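Local coordinates for protein aspartate-semialdehyde dehydrogenase 2 (Vibrio cholerae, PDB 2R00) that catalyses the NADPH-dependent reductive dephosphorylation of L-aspartyl-4-phosphate to L-aspartate-semialdehyde, a step in lysine, methionine and threonine biosynthesis, at residues V58-S72 with W81-N95. Sequence-based numbering, arbitrary orientation.
Sequences VEEFDWSQVHIALFS and WAPIAAEAGVVVIDN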
loop_
_atom_site.group_PDB
_atom_site.type_symbol
_atom_site.label_atom_id
_atom_site.label_comp_id
_atom_site.label_asym_id
_atom_site.label_seq_id
_atom_site.Cartn_x
_atom_site.Cartn_y
_atom_site.Cartn_z
ATOM N N VAL A 58 -14.408 26.544 28.518
ATOM C CA VAL A 58 -13.731 25.596 29.412
ATOM C C VAL A 58 -13.107 26.290 30.638
ATOM O O VAL A 58 -13.085 25.721 31.727
ATOM C CB VAL A 58 -12.679 24.720 28.639
ATOM C CG1 VAL A 58 -11.536 25.572 28.059
ATOM C CG2 VAL A 58 -12.159 23.598 29.515
ATOM N N GLU A 59 -12.639 27.524 30.447
ATOM C CA GLU A 59 -11.992 28.319 31.499
ATOM C C GLU A 59 -12.911 28.610 32.687
ATOM O O GLU A 59 -12.433 28.820 33.807
ATOM C CB GLU A 59 -11.484 29.646 30.924
ATOM C CG GLU A 59 -10.415 29.524 29.828
ATOM C CD GLU A 59 -9.010 29.281 30.370
ATOM O OE1 GLU A 59 -8.823 29.271 31.608
ATOM O OE2 GLU A 59 -8.084 29.098 29.548
ATOM N N GLU A 60 -14.222 28.638 32.431
ATOM C CA GLU A 60 -15.222 28.906 33.472
ATOM C C GLU A 60 -15.926 27.644 34.004
ATOM O O GLU A 60 -16.703 27.718 34.961
ATOM C CB GLU A 60 -16.262 29.926 32.970
ATOM C CG GLU A 60 -15.677 31.247 32.438
ATOM C CD GLU A 60 -16.744 32.200 31.885
ATOM O OE1 GLU A 60 -17.735 31.728 31.271
ATOM O OE2 GLU A 60 -16.590 33.434 32.051
ATOM N N PHE A 61 -15.637 26.487 33.408
ATOM C CA PHE A 61 -16.376 25.264 33.706
ATOM C C PHE A 61 -16.050 24.654 35.070
ATOM O O PHE A 61 -14.882 24.556 35.453
ATOM C CB PHE A 61 -16.174 24.233 32.586
ATOM C CG PHE A 61 -17.099 23.051 32.671
ATOM C CD1 PHE A 61 -18.476 23.210 32.518
ATOM C CD2 PHE A 61 -16.595 21.769 32.897
ATOM C CE1 PHE A 61 -19.338 22.112 32.593
ATOM C CE2 PHE A 61 -17.443 20.667 32.968
ATOM C CZ PHE A 61 -18.819 20.838 32.817
ATOM N N ASP A 62 -17.099 24.257 35.789
ATOM C CA ASP A 62 -16.992 23.503 37.036
ATOM C C ASP A 62 -17.048 22.009 36.701
ATOM O O ASP A 62 -18.090 21.497 36.294
ATOM C CB ASP A 62 -18.130 23.904 38.003
ATOM C CG ASP A 62 -18.205 23.021 39.244
ATOM O OD1 ASP A 62 -17.210 22.344 39.571
ATOM O OD2 ASP A 62 -19.274 23.002 39.900
ATOM N N TRP A 63 -15.922 21.321 36.874
ATOM C CA TRP A 63 -15.786 19.920 36.463
ATOM C C TRP A 63 -16.497 18.952 37.410
ATOM O O TRP A 63 -16.727 17.798 37.055
ATOM C CB TRP A 63 -14.302 19.534 36.307
ATOM C CG TRP A 63 -13.586 20.250 35.179
ATOM C CD1 TRP A 63 -12.837 21.384 35.273
ATOM C CD2 TRP A 63 -13.548 19.859 33.795
ATOM N NE1 TRP A 63 -12.339 21.732 34.037
ATOM C CE2 TRP A 63 -12.757 20.810 33.114
ATOM C CE3 TRP A 63 -14.098 18.792 33.068
ATOM C CZ2 TRP A 63 -12.504 20.731 31.732
ATOM C CZ3 TRP A 63 -13.850 18.717 31.689
ATOM C CH2 TRP A 63 -13.056 19.680 31.042
ATOM N N SER A 64 -16.846 19.432 38.607
ATOM C CA SER A 64 -17.604 18.649 39.597
ATOM C C SER A 64 -18.968 18.217 39.086
ATOM O O SER A 64 -19.588 17.297 39.632
ATOM C CB SER A 64 -17.775 19.444 40.893
ATOM O OG SER A 64 -16.540 19.513 41.590
ATOM N N GLN A 65 -19.430 18.886 38.038
ATOM C CA GLN A 65 -20.709 18.571 37.400
ATOM C C GLN A 65 -20.740 17.233 36.654
ATOM O O GLN A 65 -21.820 16.691 36.419
ATOM C CB GLN A 65 -21.100 19.687 36.434
ATOM C CG GLN A 65 -21.371 21.018 37.109
ATOM C CD GLN A 65 -21.634 22.122 36.119
ATOM O OE1 GLN A 65 -20.715 22.635 35.476
ATOM N NE2 GLN A 65 -22.897 22.507 35.991
ATOM N N VAL A 66 -19.577 16.700 36.279
ATOM C CA VAL A 66 -19.552 15.542 35.366
ATOM C C VAL A 66 -18.850 14.308 35.917
ATOM O O VAL A 66 -17.950 14.410 36.758
ATOM C CB VAL A 66 -18.986 15.897 33.955
ATOM C CG1 VAL A 66 -19.933 16.827 33.213
ATOM C CG2 VAL A 66 -17.624 16.527 34.046
ATOM N N HIS A 67 -19.273 13.145 35.424
ATOM C CA HIS A 67 -18.658 11.871 35.768
ATOM C C HIS A 67 -17.534 11.522 34.792
ATOM O O HIS A 67 -16.507 10.978 35.189
ATOM C CB HIS A 67 -19.698 10.754 35.738
ATOM C CG HIS A 67 -20.794 10.919 36.746
ATOM N ND1 HIS A 67 -21.993 11.538 36.448
ATOM C CD2 HIS A 67 -20.877 10.537 38.042
ATOM C CE1 HIS A 67 -22.763 11.534 37.522
ATOM N NE2 HIS A 67 -22.112 10.932 38.503
ATOM N N ILE A 68 -17.765 11.819 33.517
ATOM C CA ILE A 68 -16.882 11.397 32.422
ATOM C C ILE A 68 -16.751 12.529 31.410
ATOM O O ILE A 68 -17.721 13.235 31.116
ATOM C CB ILE A 68 -17.421 10.120 31.714
ATOM C CG1 ILE A 68 -17.432 8.926 32.677
ATOM C CG2 ILE A 68 -16.593 9.770 30.450
ATOM C CD1 ILE A 68 -18.354 7.800 32.233
ATOM N N ALA A 69 -15.545 12.710 30.885
ATOM C CA ALA A 69 -15.346 13.692 29.830
ATOM C C ALA A 69 -14.661 13.032 28.649
ATOM O O ALA A 69 -13.766 12.217 28.837
ATOM C CB ALA A 69 -14.523 14.877 30.337
ATOM N N LEU A 70 -15.110 13.374 27.445
ATOM C CA LEU A 70 -14.454 12.966 26.211
ATOM C C LEU A 70 -13.728 14.185 25.664
ATOM O O LEU A 70 -14.354 15.208 25.387
ATOM C CB LEU A 70 -15.478 12.442 25.177
ATOM C CG LEU A 70 -16.596 11.480 25.591
ATOM C CD1 LEU A 70 -17.543 11.181 24.421
ATOM C CD2 LEU A 70 -16.045 10.174 26.155
ATOM N N PHE A 71 -12.408 14.082 25.522
ATOM C CA PHE A 71 -11.584 15.200 25.049
ATOM C C PHE A 71 -11.181 14.979 23.600
ATOM O O PHE A 71 -10.655 13.918 23.252
ATOM C CB PHE A 71 -10.292 15.304 25.882
ATOM C CG PHE A 71 -10.426 16.059 27.195
ATOM C CD1 PHE A 71 -11.620 16.067 27.931
ATOM C CD2 PHE A 71 -9.315 16.712 27.730
ATOM C CE1 PHE A 71 -11.703 16.761 29.149
ATOM C CE2 PHE A 71 -9.391 17.412 28.940
ATOM C CZ PHE A 71 -10.586 17.427 29.658
ATOM N N SER A 72 -11.400 15.978 22.759
ATOM C CA SER A 72 -10.854 15.934 21.399
ATOM C C SER A 72 -10.581 17.325 20.857
ATOM O O SER A 72 -11.095 17.697 19.805
ATOM C CB SER A 72 -11.781 15.153 20.450
ATOM O OG SER A 72 -11.110 14.872 19.222
ATOM N N TRP A 81 -5.642 20.583 30.392
ATOM C CA TRP A 81 -6.969 20.404 30.990
ATOM C C TRP A 81 -7.332 19.031 31.571
ATOM O O TRP A 81 -8.135 18.956 32.502
ATOM C CB TRP A 81 -8.057 20.878 30.017
ATOM C CG TRP A 81 -8.084 22.353 29.921
ATOM C CD1 TRP A 81 -7.654 23.111 28.883
ATOM C CD2 TRP A 81 -8.520 23.264 30.939
ATOM N NE1 TRP A 81 -7.821 24.445 29.171
ATOM C CE2 TRP A 81 -8.351 24.567 30.429
ATOM C CE3 TRP A 81 -9.068 23.100 32.223
ATOM C CZ2 TRP A 81 -8.689 25.717 31.164
ATOM C CZ3 TRP A 81 -9.402 24.247 32.961
ATOM C CH2 TRP A 81 -9.209 25.535 32.423
ATOM N N ALA A 82 -6.763 17.952 31.038
ATOM C CA ALA A 82 -7.101 16.624 31.555
ATOM C C ALA A 82 -6.677 16.409 33.005
ATOM O O ALA A 82 -7.426 15.789 33.762
ATOM C CB ALA A 82 -6.570 15.500 30.665
ATOM N N PRO A 83 -5.463 16.861 33.387
ATOM C CA PRO A 83 -5.140 16.801 34.819
ATOM C C PRO A 83 -6.136 17.544 35.726
ATOM O O PRO A 83 -6.407 17.091 36.838
ATOM C CB PRO A 83 -3.759 17.464 34.890
ATOM C CG PRO A 83 -3.147 17.179 33.539
ATOM C CD PRO A 83 -4.318 17.361 32.597
ATOM N N ILE A 84 -6.647 18.675 35.252
ATOM C CA ILE A 84 -7.596 19.501 36.012
ATOM C C ILE A 84 -8.954 18.806 36.171
ATOM O O ILE A 84 -9.509 18.756 37.268
ATOM C CB ILE A 84 -7.751 20.897 35.372
ATOM C CG1 ILE A 84 -6.391 21.622 35.399
ATOM C CG2 ILE A 84 -8.831 21.703 36.094
ATOM C CD1 ILE A 84 -6.412 23.014 34.813
ATOM N N ALA A 85 -9.465 18.242 35.082
ATOM C CA ALA A 85 -10.676 17.430 35.145
ATOM C C ALA A 85 -10.466 16.220 36.045
ATOM O O ALA A 85 -11.290 15.933 36.909
ATOM C CB ALA A 85 -11.111 16.999 33.732
ATOM N N ALA A 86 -9.347 15.521 35.865
ATOM C CA ALA A 86 -9.039 14.346 36.683
ATOM C C ALA A 86 -9.006 14.679 38.180
ATOM O O ALA A 86 -9.569 13.950 39.000
ATOM C CB ALA A 86 -7.696 13.721 36.240
ATOM N N GLU A 87 -8.345 15.784 38.520
ATOM C CA GLU A 87 -8.241 16.254 39.908
ATOM C C GLU A 87 -9.628 16.483 40.514
ATOM O O GLU A 87 -9.842 16.225 41.691
ATOM C CB GLU A 87 -7.390 17.527 39.971
ATOM C CG GLU A 87 -7.369 18.253 41.331
ATOM C CD GLU A 87 -6.691 19.599 41.251
ATOM O OE1 GLU A 87 -7.164 20.470 40.489
ATOM O OE2 GLU A 87 -5.675 19.793 41.949
ATOM N N ALA A 88 -10.572 16.939 39.695
ATOM C CA ALA A 88 -11.941 17.172 40.144
ATOM C C ALA A 88 -12.754 15.876 40.264
ATOM O O ALA A 88 -13.907 15.908 40.687
ATOM C CB ALA A 88 -12.635 18.165 39.223
ATOM N N GLY A 89 -12.143 14.745 39.900
ATOM C CA GLY A 89 -12.777 13.432 40.027
ATOM C C GLY A 89 -13.495 12.960 38.765
ATOM O O GLY A 89 -14.208 11.959 38.801
ATOM N N VAL A 90 -13.301 13.678 37.658
ATOM C CA VAL A 90 -13.810 13.266 36.337
ATOM C C VAL A 90 -12.888 12.191 35.720
ATOM O O VAL A 90 -11.663 12.266 35.853
ATOM C CB VAL A 90 -13.878 14.480 35.363
ATOM C CG1 VAL A 90 -14.590 14.116 34.068
ATOM C CG2 VAL A 90 -14.558 15.662 36.019
ATOM N N VAL A 91 -13.473 11.197 35.044
ATOM C CA VAL A 91 -12.681 10.255 34.264
ATOM C C VAL A 91 -12.632 10.736 32.816
ATOM O O VAL A 91 -13.668 10.860 32.149
ATOM C CB VAL A 91 -13.181 8.778 34.377
ATOM C CG1 VAL A 91 -12.219 7.822 33.643
ATOM C CG2 VAL A 91 -13.307 8.373 35.828
ATOM N N VAL A 92 -11.416 11.031 32.349
ATOM C CA VAL A 92 -11.204 11.626 31.032
ATOM C C VAL A 92 -10.860 10.529 30.029
ATOM O O VAL A 92 -9.961 9.726 30.262
ATOM C CB VAL A 92 -10.076 12.691 31.056
ATOM C CG1 VAL A 92 -9.858 13.308 29.671
ATOM C CG2 VAL A 92 -10.374 13.778 32.092
ATOM N N ILE A 93 -11.608 10.482 28.935
ATOM C CA ILE A 93 -11.268 9.622 27.808
ATOM C C ILE A 93 -10.686 10.546 26.742
ATOM O O ILE A 93 -11.373 11.431 26.240
ATOM C CB ILE A 93 -12.492 8.793 27.309
ATOM C CG1 ILE A 93 -12.925 7.797 28.405
ATOM C CG2 ILE A 93 -12.148 8.075 26.002
ATOM C CD1 ILE A 93 -14.418 7.451 28.417
ATOM N N ASP A 94 -9.396 10.364 26.454
ATOM C CA ASP A 94 -8.629 11.365 25.721
ATOM C C ASP A 94 -8.331 10.958 24.295
ATOM O O ASP A 94 -7.547 10.045 24.056
ATOM C CB ASP A 94 -7.310 11.684 26.428
ATOM C CG ASP A 94 -6.658 12.928 25.876
ATOM O OD1 ASP A 94 -7.381 13.938 25.733
ATOM O OD2 ASP A 94 -5.442 12.900 25.576
ATOM N N ASN A 95 -8.932 11.668 23.354
ATOM C CA ASN A 95 -8.677 11.406 21.945
ATOM C C ASN A 95 -7.596 12.322 21.393
ATOM O O ASN A 95 -7.836 13.094 20.459
ATOM C CB ASN A 95 -9.964 11.493 21.124
ATOM C CG ASN A 95 -9.750 11.116 19.669
ATOM O OD1 ASN A 95 -9.286 10.024 19.363
ATOM N ND2 ASN A 95 -10.048 12.036 18.776
HETATM O O HOH W 1 -16.048 10.346 37.881
#
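A beta-alpha-beta unit of the Rossmann-type nucleotide-binding domain joins Ala69 and Phe71 to Val91 and Ile93. Strands 68-71 and 91-94 run parallel, with their axes at 21°. Five backbone hydrogen bonds tie them, from Val91 N to His67 O through to Asn95 N to Phe71 O. A water donates to both His67 O and Gly89 O where the pairing begins. Gly89 ends the helix in a Schellman motif; next to it, Val90 packs CG2 on Val66 CG2 and CG1 on Ala69 CB. Ala69 and Phe71 face helix 75-87. Val92 CG1 sits over the centre of the Phe71 ring, 3.7 Å from Phe71 CD1, and Ala82 N meets its edge, 3.4 Å from Phe71 CE2. Ala85 CB lies over the rim of one face of the Trp63 indole, 3.5 Å from Trp63 CE3, and Phe61 covers the opposite face. Trp81 crosses Trp63 at about a right angle, its CE3 4.0 Å from Trp63 NE1. Val58 lays CG2 over the Trp81 face, 3.9 Å from Trp81 CD2; chi1 of 64° turns this methyl opposite the backbone N. The Glu59 chain bends at chi2 (-80°) and brings OE1 to the Trp81 edge, 3.6 Å from Trp81 CZ2. On the other sheet face, Ile93 CD1 touches Ile68 CG2 and Leu70 CD2, and helix 316-335 covers Ile68 and Ile93. OD1 of the buried Asp94 lies 3.2 Å from Phe71 CB and is hydrogen-bonded to Ser78 OG. Backbone bonds thus fix the strands, with Val92 on Phe71 adding to their contact, while Ala85 on Trp63, Val58 on Trp81 and the Phe71 edge seat the helix.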